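Local coordinates for protein adenosine kinase (Sinorhizobium meliloti, PDB 3UBO) that probably transfers a phosphate group to adenosine, as a nucleoside kinase of the pfkB carbohydrate kinase family, and binds both adenosine and ADP, at residues D7-G12 against R76-G81; D17-C22 against G312-R317; F80-D85 against K106-H111; P113-M118 against G134-L139; E184-L189 against V211-A216. One frame throughout, in Å; residues are numbered along the deposited sequence.

Contact 1. Residues D7-G12 against R76-G81; sequences DVLTIG and RAAYFG
Asp7 and Arg76 meet side-on near the N-terminal ends of two parallel neighbours, strands 6-11 and 77-80, in the central sheet of the pfkB (ribokinase-like) fold. The side chains cross at about a right angle, carboxylate and guanidinium planes 66° apart. Arg76 NH2 reaches Asp7 OD1 at 2.7 Å and Arg76 NE reaches Asp7 OD2 at 2.9 Å, both from above the carboxylate plane. OD2 also accepts the backbone N of Arg76 through its anti lone pair, so three N-H groups grip this buried acid. With CG anti to the carbonyl carbon (chi1 -52°), Asp7 sets its carboxylate beside its own backbone N and within reach of the backbone N of Arg76. Farther along, the backbones pair in register, Thr10 N giving a 2.7 Å hydrogen bond to Ala78 O. Thr10 OG1 comes to the edge of the Tyr79 ring while bonding to Ala63 O, on the face covered by helix 62-73. Leu9, Ala78 and Phe80 fill the other face, against helix 146-150. There CD1 of Leu9 touches Ala78 CB at 3.8 Å and makes a CH-pi contact, poised 3.7 Å above the Phe80 ring plane and over its centre.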
# COMPACT_ATOMS: atom_id res chain seq x y z
N ASP A 7 -20.53 16.61 -9.58
CA ASP A 7 -19.66 17.33 -10.52
C ASP A 7 -19.11 16.34 -11.48
O ASP A 7 -19.24 16.51 -12.67
CB ASP A 7 -18.58 18.10 -9.76
CG ASP A 7 -19.19 18.96 -8.69
OD1 ASP A 7 -19.92 19.88 -9.15
OD2 ASP A 7 -19.08 18.66 -7.45
N VAL A 8 -18.49 15.28 -10.96
CA VAL A 8 -17.98 14.24 -11.88
C VAL A 8 -18.33 12.79 -11.62
O VAL A 8 -18.19 12.25 -10.46
CB VAL A 8 -16.47 14.25 -12.06
CG1 VAL A 8 -16.15 13.59 -13.40
CG2 VAL A 8 -15.90 15.70 -11.96
N LEU A 9 -18.74 12.17 -12.72
CA LEU A 9 -18.92 10.73 -12.79
C LEU A 9 -17.83 10.06 -13.68
O LEU A 9 -17.58 10.45 -14.86
CB LEU A 9 -20.31 10.40 -13.28
CG LEU A 9 -20.70 8.96 -13.67
CD1 LEU A 9 -20.80 8.05 -12.43
CD2 LEU A 9 -22.01 8.94 -14.44
N THR A 10 -17.17 9.06 -13.11
CA THR A 10 -16.23 8.30 -13.93
C THR A 10 -16.62 6.84 -14.11
O THR A 10 -17.20 6.21 -13.20
CB THR A 10 -14.72 8.47 -13.51
OG1 THR A 10 -14.43 7.60 -12.39
CG2 THR A 10 -14.43 9.92 -13.14
N ILE A 11 -16.33 6.36 -15.32
CA ILE A 11 -16.55 4.99 -15.73
C ILE A 11 -15.26 4.44 -16.32
O ILE A 11 -14.65 5.06 -17.23
CB ILE A 11 -17.73 4.83 -16.75
CG1 ILE A 11 -19.03 5.37 -16.16
CG2 ILE A 11 -17.95 3.34 -17.15
CD1 ILE A 11 -20.27 4.82 -16.88
N GLY A 12 -14.83 3.31 -15.77
CA GLY A 12 -13.52 2.74 -16.08
C GLY A 12 -13.32 1.36 -15.46
O GLY A 12 -14.07 0.94 -14.57
N ARG A 76 -17.73 16.70 -5.80
CA ARG A 76 -18.63 15.55 -5.60
C ARG A 76 -18.57 14.61 -6.82
O ARG A 76 -18.75 15.03 -8.00
CB ARG A 76 -20.11 15.96 -5.35
CG ARG A 76 -20.38 17.09 -4.29
CD ARG A 76 -21.68 17.91 -4.65
NE ARG A 76 -21.53 18.72 -5.89
CZ ARG A 76 -22.54 19.08 -6.68
NH1 ARG A 76 -23.78 18.68 -6.38
NH2 ARG A 76 -22.30 19.80 -7.78
N ALA A 77 -18.32 13.34 -6.53
CA ALA A 77 -17.97 12.38 -7.58
C ALA A 77 -18.69 11.01 -7.41
O ALA A 77 -19.14 10.65 -6.32
CB ALA A 77 -16.42 12.19 -7.60
N ALA A 78 -18.73 10.26 -8.49
CA ALA A 78 -19.39 8.94 -8.52
C ALA A 78 -18.71 8.07 -9.57
O ALA A 78 -18.10 8.58 -10.57
CB ALA A 78 -20.90 9.05 -8.80
N TYR A 79 -18.80 6.75 -9.33
CA TYR A 79 -17.97 5.82 -10.12
C TYR A 79 -18.73 4.56 -10.42
O TYR A 79 -19.50 4.06 -9.58
CB TYR A 79 -16.55 5.54 -9.45
CG TYR A 79 -15.72 4.45 -10.19
CD1 TYR A 79 -15.06 4.74 -11.38
CD2 TYR A 79 -15.65 3.13 -9.70
CE1 TYR A 79 -14.36 3.81 -12.06
CE2 TYR A 79 -14.91 2.18 -10.37
CZ TYR A 79 -14.29 2.53 -11.55
OH TYR A 79 -13.60 1.59 -12.26
N PHE A 80 -18.54 4.08 -11.64
CA PHE A 80 -19.09 2.78 -11.99
C PHE A 80 -17.93 1.89 -12.42
O PHE A 80 -17.16 2.29 -13.34
CB PHE A 80 -20.06 2.85 -13.21
CG PHE A 80 -21.23 3.79 -13.08
CD1 PHE A 80 -21.75 4.14 -11.82
CD2 PHE A 80 -21.85 4.31 -14.25
CE1 PHE A 80 -22.90 4.96 -11.74
CE2 PHE A 80 -22.94 5.15 -14.18
CZ PHE A 80 -23.50 5.46 -12.94
N GLY A 81 -17.78 0.73 -11.78
CA GLY A 81 -16.71 -0.19 -12.11
C GLY A 81 -17.13 -1.64 -11.97
O GLY A 81 -18.17 -1.94 -11.39

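Contact 2. Residues D17-C22 against G312-R317. With ADN (adenosine), chain C.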
# COMPACT_ATOMS: atom_id res chain seq x y z
N ASP A 17 -3.97 -2.30 -7.91
CA ASP A 17 -2.56 -2.20 -8.32
C ASP A 17 -1.62 -2.89 -7.37
O ASP A 17 -1.60 -2.60 -6.14
CB ASP A 17 -2.13 -0.73 -8.43
CG ASP A 17 -2.66 -0.08 -9.67
OD1 ASP A 17 -3.40 -0.81 -10.34
OD2 ASP A 17 -2.39 1.09 -9.99
N ILE A 18 -0.79 -3.74 -7.96
CA ILE A 18 0.23 -4.43 -7.17
C ILE A 18 1.50 -3.92 -7.74
O ILE A 18 1.77 -4.13 -8.95
CB ILE A 18 0.14 -5.97 -7.29
CG1 ILE A 18 -1.36 -6.33 -7.44
CG2 ILE A 18 0.86 -6.62 -6.14
CD1 ILE A 18 -1.77 -7.50 -6.75
N ILE A 19 2.25 -3.23 -6.90
CA ILE A 19 3.32 -2.41 -7.37
C ILE A 19 4.66 -2.78 -6.70
O ILE A 19 4.68 -3.01 -5.47
CB ILE A 19 3.04 -0.95 -6.96
CG1 ILE A 19 1.67 -0.45 -7.43
CG2 ILE A 19 4.17 -0.04 -7.39
CD1 ILE A 19 1.04 0.64 -6.43
N ALA A 20 5.75 -2.76 -7.48
CA ALA A 20 7.10 -2.88 -6.94
C ALA A 20 8.13 -2.33 -7.92
O ALA A 20 7.88 -2.19 -9.10
CB ALA A 20 7.47 -4.37 -6.55
N ARG A 21 9.30 -2.01 -7.40
CA ARG A 21 10.40 -1.49 -8.17
C ARG A 21 11.13 -2.61 -8.89
O ARG A 21 11.17 -3.75 -8.44
CB ARG A 21 11.31 -0.88 -7.16
CG ARG A 21 11.84 0.41 -7.59
CD ARG A 21 11.47 1.50 -6.63
NE ARG A 21 11.53 2.76 -7.35
CZ ARG A 21 11.02 3.87 -6.86
NH1 ARG A 21 10.46 3.86 -5.63
NH2 ARG A 21 11.09 4.98 -7.59
N CYS A 22 11.70 -2.30 -10.04
CA CYS A 22 12.52 -3.25 -10.73
C CYS A 22 13.45 -2.43 -11.63
O CYS A 22 13.39 -1.20 -11.60
CB CYS A 22 11.66 -4.19 -11.53
SG CYS A 22 11.22 -3.39 -13.09
N GLY A 312 4.95 12.21 -6.29
CA GLY A 312 5.81 12.01 -5.13
C GLY A 312 5.36 10.81 -4.29
O GLY A 312 5.40 10.88 -3.06
N GLN A 313 4.94 9.69 -4.89
CA GLN A 313 4.31 8.66 -4.06
C GLN A 313 4.30 7.33 -4.76
O GLN A 313 3.98 7.24 -5.95
CB GLN A 313 2.84 9.03 -3.86
CG GLN A 313 2.24 8.72 -2.54
CD GLN A 313 0.74 8.96 -2.62
OE1 GLN A 313 0.12 8.56 -3.60
NE2 GLN A 313 0.14 9.58 -1.57
N ILE A 314 4.62 6.27 -4.03
CA ILE A 314 4.40 4.92 -4.57
C ILE A 314 2.95 4.90 -4.39
O ILE A 314 2.50 5.12 -3.27
CB ILE A 314 5.08 3.80 -3.71
CG1 ILE A 314 6.48 3.53 -4.25
CG2 ILE A 314 4.26 2.54 -3.72
CD1 ILE A 314 6.48 3.25 -5.71
N GLY A 315 2.20 4.68 -5.48
CA GLY A 315 0.74 4.76 -5.45
C GLY A 315 0.11 5.82 -6.36
O GLY A 315 0.72 6.91 -6.58
N PRO A 316 -1.11 5.54 -6.89
CA PRO A 316 -1.80 6.46 -7.80
C PRO A 316 -2.87 7.37 -7.10
O PRO A 316 -3.38 8.24 -7.80
CB PRO A 316 -2.51 5.50 -8.72
CG PRO A 316 -3.12 4.47 -7.68
CD PRO A 316 -1.97 4.36 -6.60
N ARG A 317 -3.16 7.21 -5.79
CA ARG A 317 -4.22 8.00 -5.15
C ARG A 317 -3.80 8.70 -3.85
O ARG A 317 -3.23 8.08 -2.95
CB ARG A 317 -5.49 7.11 -4.81
CG ARG A 317 -6.35 6.67 -5.99
CD ARG A 317 -7.54 5.85 -5.49
NE ARG A 317 -8.21 5.08 -6.56
CZ ARG A 317 -9.24 4.27 -6.33
NH1 ARG A 317 -9.70 4.16 -5.07
NH2 ARG A 317 -9.84 3.57 -7.35
O5' ADN C . -2.58 5.55 -15.25
C5' ADN C . -2.61 5.18 -13.82
C4' ADN C . -3.50 3.93 -13.49
O4' ADN C . -3.75 3.10 -14.63
C3' ADN C . -3.28 2.86 -12.30
O3' ADN C . -3.54 3.11 -10.94
C2' ADN C . -4.01 1.59 -12.85
O2' ADN C . -4.96 0.97 -11.95
C1' ADN C . -4.56 2.11 -14.12
N9 ADN C . -4.64 1.03 -15.15
C8 ADN C . -3.66 0.14 -15.68
N7 ADN C . -4.22 -0.60 -16.76
C5 ADN C . -5.55 -0.16 -16.89
C6 ADN C . -6.60 -0.54 -17.77
N6 ADN C . -6.41 -1.53 -18.79
N1 ADN C . -7.87 0.14 -17.64
C2 ADN C . -8.05 1.15 -16.64
N3 ADN C . -7.03 1.56 -15.75
C4 ADN C . -5.80 0.87 -15.89
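Strand 17-21 and the loop 312-317 run roughly antiparallel, their touching parts 149° apart in direction, yet stay well separated: the nearest CA atoms, those of Ile19 and Gly315, are 7.9 Å apart. The strand belongs to the smaller mixed sheet, which in the ribokinase-like fold acts as a lid over the substrate; the loop links two helices of the larger domain. Gly315 has backbone angles (phi 119°, psi 148°) that call for glycine, and its CA lies 4.2 Å from Ile19 CD1. Ile314 CD1 meets Ile19 CG2 at 4.4 Å. The Ile314 side chain crosses that of Arg21 obliquely, CD1 4.0 Å from Arg21 NH1, and also packs on Leu319 of the second subunit. Asp17 and Pro316 both line the adenosine pocket. The Asp17 carboxylate takes the two ribose hydroxyls one on each oxygen, O2' donating to OD1 at 2.9 Å and O3' to OD2. An alanine in place of Asp17 would remove both acceptors and would probably leave the ribose diol less firmly oriented. Asn65 and the backbone of Gly61 are among the other groups that bond the nucleoside. Beside this pair of bonds, Pro316 CB rests 3.4 Å from O3' of the adenosine.

Contact 3. Residues F80-D85 against K106-H111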
# COMPACT_ATOMS: atom_id res chain seq x y z
N PHE A 80 -18.54 4.08 -11.64
CA PHE A 80 -19.09 2.78 -11.99
C PHE A 80 -17.93 1.89 -12.42
O PHE A 80 -17.16 2.29 -13.34
CB PHE A 80 -20.06 2.85 -13.21
CG PHE A 80 -21.23 3.79 -13.08
CD1 PHE A 80 -21.75 4.14 -11.82
CD2 PHE A 80 -21.85 4.31 -14.25
CE1 PHE A 80 -22.90 4.96 -11.74
CE2 PHE A 80 -22.94 5.15 -14.18
CZ PHE A 80 -23.50 5.46 -12.94
N GLY A 81 -17.78 0.73 -11.78
CA GLY A 81 -16.71 -0.19 -12.11
C GLY A 81 -17.13 -1.64 -11.97
O GLY A 81 -18.17 -1.94 -11.39
N LYS A 82 -16.32 -2.54 -12.52
CA LYS A 82 -16.61 -3.96 -12.46
C LYS A 82 -15.66 -4.68 -11.51
O LYS A 82 -14.45 -4.72 -11.73
CB LYS A 82 -16.52 -4.59 -13.86
CG LYS A 82 -17.78 -5.32 -14.29
CD LYS A 82 -18.65 -5.67 -13.09
CE LYS A 82 -20.12 -5.40 -13.38
NZ LYS A 82 -20.98 -5.69 -12.20
N VAL A 83 -16.22 -5.25 -10.44
CA VAL A 83 -15.43 -5.97 -9.45
C VAL A 83 -16.15 -7.22 -8.97
O VAL A 83 -17.38 -7.31 -9.04
CB VAL A 83 -15.10 -5.08 -8.24
CG1 VAL A 83 -14.23 -3.91 -8.66
CG2 VAL A 83 -16.38 -4.60 -7.57
N ALA A 84 -15.39 -8.20 -8.49
CA ALA A 84 -15.95 -9.43 -8.01
C ALA A 84 -16.26 -9.34 -6.53
O ALA A 84 -15.90 -8.42 -5.84
CB ALA A 84 -15.08 -10.58 -8.35
N ASP A 85 -17.05 -10.30 -6.07
CA ASP A 85 -17.53 -10.38 -4.71
C ASP A 85 -16.39 -10.85 -3.76
O ASP A 85 -16.62 -11.39 -2.68
CB ASP A 85 -18.69 -11.39 -4.69
CG ASP A 85 -19.34 -11.53 -3.30
OD1 ASP A 85 -18.96 -10.69 -2.42
OD2 ASP A 85 -20.23 -12.44 -3.10
N LYS A 106 -23.01 -3.23 -8.86
CA LYS A 106 -23.14 -4.58 -8.29
C LYS A 106 -21.92 -5.47 -8.59
O LYS A 106 -21.44 -5.52 -9.71
CB LYS A 106 -24.41 -5.23 -8.79
CG LYS A 106 -24.95 -6.38 -7.89
CD LYS A 106 -25.68 -7.53 -8.68
CE LYS A 106 -26.92 -8.11 -7.87
NZ LYS A 106 -27.73 -7.03 -7.14
N PRO A 107 -21.41 -6.17 -7.57
CA PRO A 107 -20.20 -6.96 -7.85
C PRO A 107 -20.57 -8.33 -8.45
O PRO A 107 -21.64 -8.83 -8.14
CB PRO A 107 -19.59 -7.16 -6.45
CG PRO A 107 -20.77 -7.09 -5.51
CD PRO A 107 -21.65 -6.02 -6.12
N LEU A 108 -19.64 -8.92 -9.22
CA LEU A 108 -19.76 -10.20 -9.91
C LEU A 108 -20.30 -11.45 -9.18
O LEU A 108 -21.23 -12.15 -9.72
CB LEU A 108 -18.44 -10.55 -10.55
CG LEU A 108 -18.65 -10.94 -12.01
CD1 LEU A 108 -19.65 -9.98 -12.63
CD2 LEU A 108 -17.37 -11.02 -12.85
N ASP A 109 -19.79 -11.81 -8.00
CA ASP A 109 -20.21 -13.18 -7.47
C ASP A 109 -19.40 -14.31 -8.11
O ASP A 109 -19.85 -14.95 -9.06
CB ASP A 109 -21.71 -13.51 -7.70
CG ASP A 109 -22.67 -12.66 -6.83
OD1 ASP A 109 -22.21 -11.59 -6.25
OD2 ASP A 109 -23.87 -13.09 -6.73
N GLY A 110 -18.17 -14.49 -7.64
CA GLY A 110 -17.25 -15.41 -8.28
C GLY A 110 -16.60 -14.90 -9.56
O GLY A 110 -16.70 -13.69 -9.91
N HIS A 111 -15.95 -15.84 -10.26
CA HIS A 111 -15.05 -15.59 -11.40
C HIS A 111 -15.72 -14.82 -12.54
O HIS A 111 -16.88 -14.98 -12.75
CB HIS A 111 -14.44 -16.94 -11.91
CG HIS A 111 -13.42 -17.56 -10.97
ND1 HIS A 111 -13.71 -17.92 -9.66
CD2 HIS A 111 -12.11 -17.88 -11.16
CE1 HIS A 111 -12.62 -18.42 -9.09
NE2 HIS A 111 -11.63 -18.40 -9.98
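Asp85 and Asp109 bring two carboxylates together at the surface, their planes 41° apart and the side chains oblique to each other, with Asp85 OD2 3.8 Å from Asp109 OD1. Asp85 has CG anti to its backbone N (chi1 -178°), which carries the acid across toward the facing loop, while its CB lies 3.5 Å from Asp109 N. The puckered Pro107 ring turns its CB to the backbone of the 80-85 loop, 3.4 Å from Val83 O, and touches Val83 CG2 more distantly. Between the ring and the acids runs the bond that ties the two loops: Leu108 N donates to Val83 O at 2.8 Å, nearly straight (162°) and in the carbonyl plane. Beside it Leu108 lays its CB against Ala84, at 3.7 Å from CA, and Ala84 CB in turn reaches Gly110 O at 3.8 Å. Asp109 and Gly110 both have positive phi, so the chain curls round the Ala84 methyl as it leaves Leu108. Lys82 bends at chi2 and chi3 and sends its amine toward the 106-111 loop; NZ, 2.5 Å from Lys106 O, also makes a long, weak ion pair with Asp143. Ala84 N is hydrogen-bonded to Thr114 OG1, which joins this pair of loops to the segment leading into strand 116-121. Chemically, the clear bond across the contact is the backbone one, with modest apolar packing beside it, whereas the acid pair adds no attraction: its repulsion is probably eased by solvent, or by a raised proton affinity of one carboxylate.

Contact 4. Residues P113-M118 against G134-L139; sequences PTARSM and GACVEL
Pro113 and Ala135 are joined at the base of the beta hairpin formed by strands 116-121 and 127-132 in the smaller mixed sheet of this pfkB-family kinase, the sheet that carries part of the adenosine pocket. The 134-139 segment leaves the hairpin through a short 3-10 turn at 135-137. Among polar contacts, Ala135 N gives a 2.7 Å hydrogen bond to Pro113 O; the N-H is well aimed (161°), but the donor stands above the carbonyl plane, 42° out of it. The same oxygen is approached by Gly134 CA at 3.1 Å in a CA-H...O contact, so two consecutive residues converge on one carbonyl. Gly134 fits because it has no side chain: a CB would run into Pro113 O, and its positive phi also favours glycine. Within the turn, Glu138 N donates to Ala135 O at 3.0 Å, while the bond from Val137 N to Gly134 O is weak. The apolar contacts are small. Ala135 CB lies 4.2 Å from Thr114 CA. The CB atoms of Thr114 and Pro113 both point away from the 134-139 segment; Thr114 OG1 bonds to Asp86, and Pro113 packs on Gln87 of the second subunit. Farther along the strand Ser117 touches the adenosine. Cys136 has SG anti to the carbonyl carbon and beside its backbone N (chi1 -56°), which swings the sulfur back toward residues 113-118, where SG meets the Ala115 methyl, CB, at 3.4 Å.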
# COMPACT_ATOMS: atom_id res chain seq x y z
N PRO A 113 -12.13 -12.99 -11.00
CA PRO A 113 -11.97 -12.22 -9.77
C PRO A 113 -11.63 -10.79 -10.16
O PRO A 113 -11.45 -10.50 -11.38
CB PRO A 113 -10.78 -12.90 -9.08
CG PRO A 113 -10.24 -13.88 -10.13
CD PRO A 113 -10.84 -13.52 -11.45
N THR A 114 -11.60 -9.93 -9.15
CA THR A 114 -11.37 -8.52 -9.34
C THR A 114 -10.11 -8.25 -10.19
O THR A 114 -9.05 -8.85 -10.01
CB THR A 114 -11.34 -7.88 -7.95
OG1 THR A 114 -12.65 -7.97 -7.38
CG2 THR A 114 -10.86 -6.46 -7.97
N ALA A 115 -10.23 -7.36 -11.15
CA ALA A 115 -9.11 -7.08 -12.02
C ALA A 115 -7.89 -6.60 -11.25
O ALA A 115 -8.05 -6.01 -10.20
CB ALA A 115 -9.47 -6.05 -13.00
N ARG A 116 -6.70 -6.86 -11.76
CA ARG A 116 -5.48 -6.45 -11.07
C ARG A 116 -4.39 -6.08 -12.07
O ARG A 116 -4.38 -6.59 -13.19
CB ARG A 116 -4.99 -7.56 -10.14
CG ARG A 116 -4.30 -8.71 -10.86
CD ARG A 116 -3.47 -9.54 -9.89
NE ARG A 116 -3.71 -10.97 -10.07
CZ ARG A 116 -4.90 -11.55 -9.95
NH1 ARG A 116 -5.96 -10.83 -9.65
NH2 ARG A 116 -5.02 -12.86 -10.13
N SER A 117 -3.48 -5.21 -11.67
CA SER A 117 -2.42 -4.79 -12.56
C SER A 117 -1.07 -4.84 -11.87
O SER A 117 -0.90 -4.36 -10.73
CB SER A 117 -2.74 -3.42 -13.13
OG SER A 117 -1.75 -2.98 -14.03
N MSE A 118 -0.13 -5.50 -12.57
CA MSE A 118 1.23 -5.72 -12.07
C MSE A 118 1.98 -4.54 -12.52
O MSE A 118 2.33 -4.45 -13.69
CB MSE A 118 1.92 -6.91 -12.77
CG MSE A 118 1.49 -8.35 -12.49
SE MSE A 118 0.57 -8.80 -10.79
CE MSE A 118 1.65 -7.56 -9.75
N GLY A 134 -9.88 -9.46 -15.40
CA GLY A 134 -10.76 -10.10 -14.41
C GLY A 134 -12.22 -9.69 -14.58
O GLY A 134 -12.69 -9.62 -15.73
N ALA A 135 -12.92 -9.48 -13.46
CA ALA A 135 -14.29 -8.96 -13.42
C ALA A 135 -14.60 -7.84 -14.45
O ALA A 135 -15.61 -7.88 -15.13
CB ALA A 135 -14.68 -8.57 -11.97
N CYS A 136 -13.74 -6.85 -14.64
CA CYS A 136 -13.93 -5.83 -15.67
C CYS A 136 -14.53 -6.23 -17.07
O CYS A 136 -15.00 -5.38 -17.83
CB CYS A 136 -12.63 -5.02 -15.83
SG CYS A 136 -12.10 -4.30 -14.19
N VAL A 137 -14.53 -7.48 -17.48
CA VAL A 137 -15.10 -7.74 -18.82
C VAL A 137 -16.64 -7.81 -18.80
O VAL A 137 -17.30 -7.54 -19.79
CB VAL A 137 -14.55 -9.03 -19.45
CG1 VAL A 137 -13.08 -8.88 -19.80
CG2 VAL A 137 -14.82 -10.20 -18.49
N GLU A 138 -17.16 -8.16 -17.63
CA GLU A 138 -18.59 -8.20 -17.26
C GLU A 138 -19.21 -6.82 -17.10
O GLU A 138 -20.33 -6.71 -16.64
CB GLU A 138 -18.78 -8.89 -15.88
CG GLU A 138 -18.28 -10.32 -15.73
CD GLU A 138 -19.01 -11.34 -16.63
OE1 GLU A 138 -20.08 -10.97 -17.23
OE2 GLU A 138 -18.52 -12.52 -16.73
N LEU A 139 -18.48 -5.76 -17.40
CA LEU A 139 -19.10 -4.47 -17.19
C LEU A 139 -19.85 -4.14 -18.44
O LEU A 139 -19.30 -4.23 -19.57
CB LEU A 139 -18.07 -3.37 -16.93
CG LEU A 139 -18.65 -1.94 -16.88
CD1 LEU A 139 -19.07 -1.51 -15.44
CD2 LEU A 139 -17.73 -0.95 -17.59

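Contact 5. Residues E184-L189 against V211-A216; sequences ETAMTL and VDIVFA
Ala186 leaves a shallow hollow between the bulkier Ile213 and Phe215 of the next strand, its CB 3.8 Å from Ile213 CB and at the edge of the Phe215 ring. Met187 O meets that ring edge too, in its plane. On the opposite face Met187, a selenomethionine, rises over the sheet with SE anti to CB (chi2 -172°), and this extended reach brings SE to 4.1 Å from Val211 CG2 while its CG faces Val214 CG2. Leu189 straddles the end of strand 213-217, CD1 on Val214 CG1 at 4.2 Å and CD2 over the small Ala216 CB. Parallel ladder bonds, such as Met187 N to Ile213 O at 2.9 Å, hold these bumps in step. At the start Asp212 OD2 accepts Thr185 N at 2.9 Å on its anti side, 25° out of the carboxylate plane, and also bonds to His179. An alanine at Asp212 would probably leave Thr185 N and His179 without this shared acceptor and free the strand's start to shift. The pair forms a beta-alpha-beta crossover in the central sheet, connected through helices 192-197 and 199-207. Helix 199-207 covers Met187 and Val214, helix 278-290 covers Ile213 and Phe215, and strand 152-158 flanks strand 184-188.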
# COMPACT_ATOMS: atom_id res chain seq x y z
N GLU A 184 -22.18 17.15 -19.83
CA GLU A 184 -21.02 17.02 -20.72
C GLU A 184 -20.32 15.67 -20.52
O GLU A 184 -20.32 15.10 -19.40
CB GLU A 184 -20.02 18.16 -20.47
CG GLU A 184 -20.22 19.35 -21.42
CD GLU A 184 -19.44 20.55 -20.99
OE1 GLU A 184 -18.68 21.10 -21.83
OE2 GLU A 184 -19.56 20.94 -19.80
N THR A 185 -19.72 15.16 -21.60
CA THR A 185 -19.07 13.87 -21.53
C THR A 185 -17.57 13.99 -21.73
O THR A 185 -17.10 14.75 -22.59
CB THR A 185 -19.65 12.86 -22.58
OG1 THR A 185 -19.27 13.24 -23.91
CG2 THR A 185 -21.16 12.76 -22.46
N ALA A 186 -16.81 13.22 -20.97
CA ALA A 186 -15.38 13.32 -21.17
C ALA A 186 -14.65 11.99 -21.30
O ALA A 186 -15.11 10.97 -20.79
CB ALA A 186 -14.75 14.22 -20.09
N MSE A 187 -13.49 12.04 -21.95
CA MSE A 187 -12.59 10.88 -21.94
C MSE A 187 -11.08 11.12 -21.86
O MSE A 187 -10.56 12.08 -22.40
CB MSE A 187 -12.85 10.02 -23.16
CG MSE A 187 -11.95 10.40 -24.35
SE MSE A 187 -12.52 9.40 -25.99
CE MSE A 187 -12.15 7.51 -25.43
N THR A 188 -10.36 10.17 -21.25
CA THR A 188 -8.90 10.08 -21.45
C THR A 188 -8.53 9.09 -22.55
O THR A 188 -9.14 8.05 -22.66
CB THR A 188 -8.23 9.56 -20.20
OG1 THR A 188 -7.11 8.80 -20.61
CG2 THR A 188 -9.14 8.62 -19.46
N LEU A 189 -7.53 9.37 -23.36
CA LEU A 189 -7.09 8.36 -24.33
C LEU A 189 -6.34 7.16 -23.71
O LEU A 189 -5.89 6.24 -24.41
CB LEU A 189 -6.17 9.02 -25.34
CG LEU A 189 -6.91 9.61 -26.52
CD1 LEU A 189 -8.29 9.92 -26.06
CD2 LEU A 189 -6.19 10.83 -27.02
N VAL A 211 -18.57 12.27 -27.29
CA VAL A 211 -17.64 12.76 -26.31
C VAL A 211 -17.35 14.19 -26.63
O VAL A 211 -16.85 14.53 -27.73
CB VAL A 211 -16.25 12.02 -26.36
CG1 VAL A 211 -15.27 12.59 -25.35
CG2 VAL A 211 -16.43 10.57 -26.09
N ASP A 212 -17.61 15.00 -25.62
CA ASP A 212 -17.30 16.41 -25.62
C ASP A 212 -15.80 16.67 -25.46
O ASP A 212 -15.12 17.09 -26.42
CB ASP A 212 -18.10 17.07 -24.48
CG ASP A 212 -19.56 17.06 -24.76
OD1 ASP A 212 -19.86 17.30 -25.96
OD2 ASP A 212 -20.40 16.82 -23.82
N ILE A 213 -15.30 16.42 -24.24
CA ILE A 213 -13.92 16.74 -23.79
C ILE A 213 -12.89 15.57 -23.91
O ILE A 213 -13.19 14.40 -23.56
CB ILE A 213 -13.94 17.22 -22.31
CG1 ILE A 213 -14.98 18.33 -22.12
CG2 ILE A 213 -12.56 17.68 -21.89
CD1 ILE A 213 -15.56 18.43 -20.72
N VAL A 214 -11.69 15.89 -24.40
CA VAL A 214 -10.64 14.87 -24.57
C VAL A 214 -9.35 15.12 -23.77
O VAL A 214 -8.59 16.07 -24.09
CB VAL A 214 -10.30 14.73 -26.06
CG1 VAL A 214 -8.98 14.02 -26.27
CG2 VAL A 214 -11.41 14.00 -26.73
N PHE A 215 -9.06 14.31 -22.74
CA PHE A 215 -7.72 14.36 -22.07
C PHE A 215 -6.78 13.31 -22.68
O PHE A 215 -7.23 12.18 -22.99
CB PHE A 215 -7.79 14.10 -20.56
CG PHE A 215 -8.67 15.06 -19.81
CD1 PHE A 215 -8.11 16.03 -19.01
CD2 PHE A 215 -10.08 14.96 -19.89
CE1 PHE A 215 -8.91 16.90 -18.29
CE2 PHE A 215 -10.90 15.84 -19.19
CZ PHE A 215 -10.28 16.84 -18.39
N ALA A 216 -5.53 13.70 -22.87
CA ALA A 216 -4.50 12.85 -23.46
C ALA A 216 -3.05 13.32 -23.07
O ALA A 216 -2.83 14.47 -22.62
CB ALA A 216 -4.66 12.85 -24.95

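Contacts 1 and 5 lie in one parallel sheet, centres 13 Å apart, with strand 152-158 between strands 6-11 and 184-188. Contacts 2 and 4 share the smaller mixed sheet, where strands 16-21 and 116-121 are neighbours and Ile18 N probably bonds to Ser117 O. Contact 3 continues from contact 1 through Phe80 and Gly81 and sits only 8 Å, centre to centre, from contact 4, so the loops there bridge the two sheets. Along the chain contacts 1, 3, 4 and 5 close in that order; contact 2 joins strand 16-21 to the late loop between helices 296-311 and 322-336, spanning contacts 3, 4 and 5. Contact 2 and Ser117 meet the adenosine, with Gly12 nearby.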